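Long-range contacts in threonine--tRNA ligase catalytic subunit (PDB 3A32), which probably attaches threonine to tRNA(Thr) in two steps, activating the amino acid with ATP, and probably cannot deacylate mischarged seryl-tRNA(Thr) because it lacks the editing domain: residues K370-A375 against A460-A465; A337-A342 against S393-A398. One frame throughout, in Å; residues are numbered along the deposited sequence.

Contact 1 of 2, residues K370-A375 against A460-A465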
loop_
_atom_site.group_PDB
_atom_site.type_symbol
_atom_site.label_atom_id
_atom_site.label_comp_id
_atom_site.label_asym_id
_atom_site.label_seq_id
_atom_site.Cartn_x
_atom_site.Cartn_y
_atom_site.Cartn_z
ATOM N N LYS A 370 -5.831 20.261 -3.941
ATOM C CA LYS A 370 -6.203 19.237 -4.954
ATOM C C LYS A 370 -5.475 17.885 -4.798
ATOM O O LYS A 370 -5.771 16.911 -5.500
ATOM C CB LYS A 370 -6.081 19.814 -6.360
ATOM C CG LYS A 370 -7.152 20.907 -6.625
ATOM C CD LYS A 370 -7.422 21.072 -8.077
ATOM C CE LYS A 370 -8.359 22.217 -8.329
ATOM N NZ LYS A 370 -9.746 21.768 -8.100
ATOM N N GLY A 371 -4.510 17.838 -3.860
ATOM C CA GLY A 371 -3.833 16.589 -3.554
ATOM C C GLY A 371 -2.473 16.425 -4.234
ATOM O O GLY A 371 -1.945 15.310 -4.288
ATOM N N PHE A 372 -1.904 17.525 -4.742
ATOM C CA PHE A 372 -0.642 17.491 -5.488
ATOM C C PHE A 372 0.551 17.647 -4.584
ATOM O O PHE A 372 0.431 18.183 -3.445
ATOM C CB PHE A 372 -0.589 18.599 -6.555
ATOM C CG PHE A 372 -1.592 18.418 -7.674
ATOM C CD1 PHE A 372 -1.480 17.329 -8.551
ATOM C CD2 PHE A 372 -2.608 19.342 -7.866
ATOM C CE1 PHE A 372 -2.367 17.152 -9.603
ATOM C CE2 PHE A 372 -3.527 19.178 -8.910
ATOM C CZ PHE A 372 -3.403 18.052 -9.762
ATOM N N ARG A 373 1.717 17.234 -5.094
ATOM C CA ARG A 373 2.993 17.472 -4.381
ATOM C C ARG A 373 3.662 18.770 -4.894
ATOM O O ARG A 373 4.043 18.869 -6.079
ATOM C CB ARG A 373 3.899 16.248 -4.467
ATOM C CG ARG A 373 3.346 15.024 -3.627
ATOM C CD ARG A 373 4.252 13.824 -3.640
ATOM N NE ARG A 373 4.491 13.286 -4.971
ATOM C CZ ARG A 373 3.687 12.430 -5.611
ATOM N NH1 ARG A 373 2.569 12.000 -5.021
ATOM N NH2 ARG A 373 4.013 11.978 -6.829
ATOM N N VAL A 374 3.799 19.745 -3.985
ATOM C CA VAL A 374 4.126 21.129 -4.331
ATOM C C VAL A 374 5.414 21.582 -3.576
ATOM O O VAL A 374 5.615 21.238 -2.397
ATOM C CB VAL A 374 2.908 22.105 -4.040
ATOM C CG1 VAL A 374 3.184 23.557 -4.574
ATOM C CG2 VAL A 374 1.631 21.579 -4.678
ATOM N N ALA A 375 6.296 22.302 -4.270
ATOM C CA ALA A 375 7.393 23.002 -3.620
ATOM C C ALA A 375 7.407 24.461 -4.114
ATOM O O ALA A 375 7.365 24.705 -5.325
ATOM C CB ALA A 375 8.715 22.298 -3.923
ATOM N N ALA A 460 -5.895 8.241 -10.814
ATOM C CA ALA A 460 -4.515 8.628 -10.540
ATOM C C ALA A 460 -4.386 8.994 -9.035
ATOM O O ALA A 460 -5.227 9.704 -8.496
ATOM C CB ALA A 460 -4.066 9.781 -11.428
ATOM N N PRO A 461 -3.362 8.462 -8.354
ATOM C CA PRO A 461 -3.065 8.808 -6.952
ATOM C C PRO A 461 -2.622 10.224 -6.695
ATOM O O PRO A 461 -1.648 10.683 -7.273
ATOM C CB PRO A 461 -1.885 7.884 -6.569
ATOM C CG PRO A 461 -1.868 6.828 -7.588
ATOM C CD PRO A 461 -2.419 7.460 -8.882
ATOM N N ARG A 462 -3.319 10.877 -5.777
ATOM C CA ARG A 462 -2.942 12.157 -5.273
ATOM C C ARG A 462 -2.527 11.939 -3.831
ATOM O O ARG A 462 -3.355 11.671 -2.956
ATOM C CB ARG A 462 -4.132 13.162 -5.314
ATOM C CG ARG A 462 -4.741 13.331 -6.723
ATOM C CD ARG A 462 -3.934 14.381 -7.455
ATOM N NE ARG A 462 -4.411 14.594 -8.798
ATOM C CZ ARG A 462 -5.411 15.406 -9.146
ATOM N NH1 ARG A 462 -6.089 16.095 -8.236
ATOM N NH2 ARG A 462 -5.722 15.523 -10.441
ATOM N N ILE A 463 -1.233 12.045 -3.608
ATOM C CA ILE A 463 -0.697 11.952 -2.289
ATOM C C ILE A 463 0.103 13.260 -2.090
ATOM O O ILE A 463 1.256 13.337 -2.575
ATOM C CB ILE A 463 0.202 10.743 -2.148
ATOM C CG1 ILE A 463 -0.573 9.488 -2.640
ATOM C CG2 ILE A 463 0.706 10.688 -0.645
ATOM C CD1 ILE A 463 0.261 8.252 -2.734
ATOM N N PRO A 464 -0.555 14.293 -1.468
ATOM C CA PRO A 464 -0.009 15.666 -1.351
ATOM C C PRO A 464 1.139 15.736 -0.409
ATOM O O PRO A 464 1.254 14.940 0.542
ATOM C CB PRO A 464 -1.168 16.509 -0.794
ATOM C CG PRO A 464 -2.194 15.532 -0.244
ATOM C CD PRO A 464 -1.924 14.169 -0.919
ATOM N N ALA A 465 1.999 16.698 -0.675
ATOM C CA ALA A 465 3.079 17.020 0.233
ATOM C C ALA A 465 3.570 18.409 -0.111
ATOM O O ALA A 465 3.567 18.800 -1.282
ATOM C CB ALA A 465 4.245 15.979 0.134
HETATM O O HOH W 1 -0.150 13.872 -5.680
HETATM O O HOH W 2 1.067 10.398 -6.842
#
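F372 and R462 lie side by side at the parallel edge of the anticodon-binding domain's mixed sheet, where R373 of strand 373-380 bridges to A465 of the short outermost strand 465-466. The ring and guanidinium planes are 33° apart, and F372 CZ sits 3.4 Å above the centre of the R462 group. The bend of R462 at chi2 (-85°) lays the guanidinium face against F372 CE1 and CZ and turns its edge to the end of helix 353-369. There NH1 donates to K370 O (2.9 Å), while E450 of helix 435-457 takes NH2 in a salt bridge.

Packing is tight at G371, which ends that helix in a Schellman motif with positive phi. A CB on G371 would collide with R462 CB, and the P464 ring closes in, its CG 3.8 Å from G371 CA. F372 itself is buried, its ring meeting F341 edge-to-face. Buried too is R373, whose NH2 bonds to A337 O and T335 O.

The looser side is watered. One water receives I463 N and donates to G371 O, filling in before the backbones pair; a second joins R373 NH1 to P461 O. R462 is partly exposed, as is K370, whose ammonium leads away to E440. Q459 of the second subunit bonds to R462 N, so the dimer interface borders this loop. Pairing proper begins at V374, whose N donates to A465 O at 2.9 Å with an N-H...O angle of 170°.

Contact 2 of 2, residues A337-A342 against S393-A398. With SO4 (sulfate ion), chain B.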
loop_
_atom_site.group_PDB
_atom_site.type_symbol
_atom_site.label_atom_id
_atom_site.label_comp_id
_atom_site.label_asym_id
_atom_site.label_seq_id
_atom_site.Cartn_x
_atom_site.Cartn_y
_atom_site.Cartn_z
ATOM N N ALA A 337 6.500 11.640 -9.531
ATOM C CA ALA A 337 7.537 12.628 -9.298
ATOM C C ALA A 337 7.449 13.049 -7.825
ATOM O O ALA A 337 6.374 13.454 -7.342
ATOM C CB ALA A 337 7.322 13.850 -10.235
ATOM N N PRO A 338 8.587 13.009 -7.098
ATOM C CA PRO A 338 8.567 13.533 -5.721
ATOM C C PRO A 338 7.932 14.944 -5.658
ATOM O O PRO A 338 6.997 15.169 -4.869
ATOM C CB PRO A 338 10.052 13.535 -5.333
ATOM C CG PRO A 338 10.645 12.387 -6.152
ATOM C CD PRO A 338 9.927 12.524 -7.495
ATOM N N ILE A 339 8.411 15.889 -6.486
ATOM C CA ILE A 339 7.786 17.220 -6.586
ATOM C C ILE A 339 7.011 17.301 -7.901
ATOM O O ILE A 339 7.606 17.214 -8.991
ATOM C CB ILE A 339 8.844 18.377 -6.481
ATOM C CG1 ILE A 339 9.608 18.287 -5.147
ATOM C CG2 ILE A 339 8.165 19.760 -6.666
ATOM C CD1 ILE A 339 10.828 19.282 -4.999
ATOM N N GLN A 340 5.688 17.459 -7.813
ATOM C CA GLN A 340 4.854 17.548 -8.997
ATOM C C GLN A 340 4.797 18.942 -9.621
ATOM O O GLN A 340 4.928 19.087 -10.841
ATOM C CB GLN A 340 3.454 17.015 -8.669
ATOM C CG GLN A 340 3.496 15.466 -8.448
ATOM C CD GLN A 340 2.176 14.883 -8.147
ATOM O OE1 GLN A 340 1.534 15.246 -7.162
ATOM N NE2 GLN A 340 1.749 13.930 -8.974
ATOM N N PHE A 341 4.597 19.969 -8.796
ATOM C CA PHE A 341 4.599 21.366 -9.263
ATOM C C PHE A 341 5.627 22.080 -8.450
ATOM O O PHE A 341 5.507 22.090 -7.220
ATOM C CB PHE A 341 3.241 22.059 -9.023
ATOM C CG PHE A 341 2.168 21.627 -9.979
ATOM C CD1 PHE A 341 2.091 22.189 -11.260
ATOM C CD2 PHE A 341 1.266 20.622 -9.623
ATOM C CE1 PHE A 341 1.109 21.773 -12.164
ATOM C CE2 PHE A 341 0.277 20.191 -10.521
ATOM C CZ PHE A 341 0.170 20.783 -11.784
ATOM N N ALA A 342 6.628 22.691 -9.107
ATOM C CA ALA A 342 7.483 23.642 -8.397
ATOM C C ALA A 342 6.956 25.038 -8.758
ATOM O O ALA A 342 6.831 25.358 -9.957
ATOM C CB ALA A 342 8.942 23.494 -8.783
ATOM N N SER A 393 19.132 20.341 -11.490
ATOM C CA SER A 393 20.210 19.377 -11.372
ATOM C C SER A 393 19.984 18.454 -10.166
ATOM O O SER A 393 20.659 17.449 -10.009
ATOM C CB SER A 393 21.577 20.091 -11.384
ATOM O OG SER A 393 21.708 20.814 -10.207
ATOM N N THR A 394 18.966 18.773 -9.371
ATOM C CA THR A 394 18.707 18.155 -8.073
ATOM C C THR A 394 17.282 17.626 -7.933
ATOM O O THR A 394 17.086 16.425 -8.004
ATOM C CB THR A 394 19.083 19.127 -6.946
ATOM O OG1 THR A 394 20.526 19.160 -6.892
ATOM C CG2 THR A 394 18.603 18.639 -5.610
ATOM N N ALA A 395 16.309 18.517 -7.802
ATOM C CA ALA A 395 14.943 18.167 -7.494
ATOM C C ALA A 395 14.104 17.719 -8.708
ATOM O O ALA A 395 13.171 16.896 -8.543
ATOM C CB ALA A 395 14.274 19.307 -6.801
ATOM N N LYS A 396 14.437 18.249 -9.906
ATOM C CA LYS A 396 13.784 17.848 -11.160
ATOM C C LYS A 396 12.253 17.745 -11.039
ATOM O O LYS A 396 11.686 16.640 -11.239
ATOM C CB LYS A 396 14.364 16.531 -11.675
ATOM C CG LYS A 396 15.796 16.632 -12.140
ATOM C CD LYS A 396 16.408 15.290 -12.479
ATOM C CE LYS A 396 17.776 15.519 -13.095
ATOM N NZ LYS A 396 18.799 16.016 -12.124
ATOM N N PRO A 397 11.573 18.882 -10.687
ATOM C CA PRO A 397 10.125 18.837 -10.471
ATOM C C PRO A 397 9.446 18.457 -11.764
ATOM O O PRO A 397 9.957 18.783 -12.824
ATOM C CB PRO A 397 9.780 20.291 -10.088
ATOM C CG PRO A 397 11.097 20.869 -9.563
ATOM C CD PRO A 397 12.101 20.250 -10.517
ATOM N N ALA A 398 8.321 17.760 -11.710
ATOM C CA ALA A 398 7.605 17.406 -12.944
ATOM C C ALA A 398 7.220 18.668 -13.739
ATOM O O ALA A 398 7.449 18.732 -14.936
ATOM C CB ALA A 398 6.347 16.517 -12.641
HETATM S S SO4 B . 21.673 16.175 -14.388
HETATM O O1 SO4 B . 20.878 17.324 -14.857
HETATM O O2 SO4 B . 21.480 14.862 -15.008
HETATM O O3 SO4 B . 23.020 16.572 -14.739
HETATM O O4 SO4 B . 21.458 16.036 -12.948
HETATM O O HOH W 3 10.575 15.656 -8.287
#
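I339 sets its CG1 beside the backbone N (chi1 -59°) and CG2 beside the carbonyl carbon, and with chi2 extended its two branches reach different residues of the facing loop: CD1 meets A395 CB at 3.9 Å, while CG2 lies alongside P397 CB. That loop leads from helix 384-393 into strand 399-403. Residues 337-342 lead into and begin strand 341-347, the parallel neighbour of 399-403 in the anticodon-binding domain's sheet. P397 packs against both I339 and A342, with its CG only 3.5 Å from A342 CB, tighter than usual for two carbons. Farther along, A337 CB and A398 CB touch at 3.7 Å; small side chains let the backbones come this near.

One direct hydrogen bond joins the segments: A398 N donates to I339 O (2.9 Å), lying in the carbonyl plane with an N-H...O angle of 166°. P397 CA adds a CH...O contact to the same oxygen. A water spans the other end, accepting from I339 N and donating to A395 O.

K396 sends its chain away from this packing. Extended until chi4 (70°), it brings NZ to 2.8 Å from O4 of a sulfate, probably from the crystallisation liquor, and NZ also bonds to E392 O. A methionine at K396 would probably leave the sulfate without this positive partner, though K7 and Y12 also bind the anion, and E392 O without its ammonium donor. The chemistry thus divides: apolar side chains and one nearly straight backbone bond join the segments, whereas K396 is the charged side chain of the two.

In the fold
From the N terminus, the catalytic region precedes residues 337-342, which open the anticodon-binding sheet at strand 341-347. The chain then runs through helix 353-369 to 370-375 and strand 373-380, and helix 384-393 returns it to 393-398, where contact 2 closes a loop of 50 intervening residues. Contact 1 closes only after helix 435-457, when 460-465 brings in the last strand, so the two contacts cross rather than nest. Their centres are about 12 Å apart, and they meet where strands 341-347 and 373-380 lie side by side. Together they tie four neighbouring strands of one sheet: 399-403, 341-347, 373-380 and 465-466.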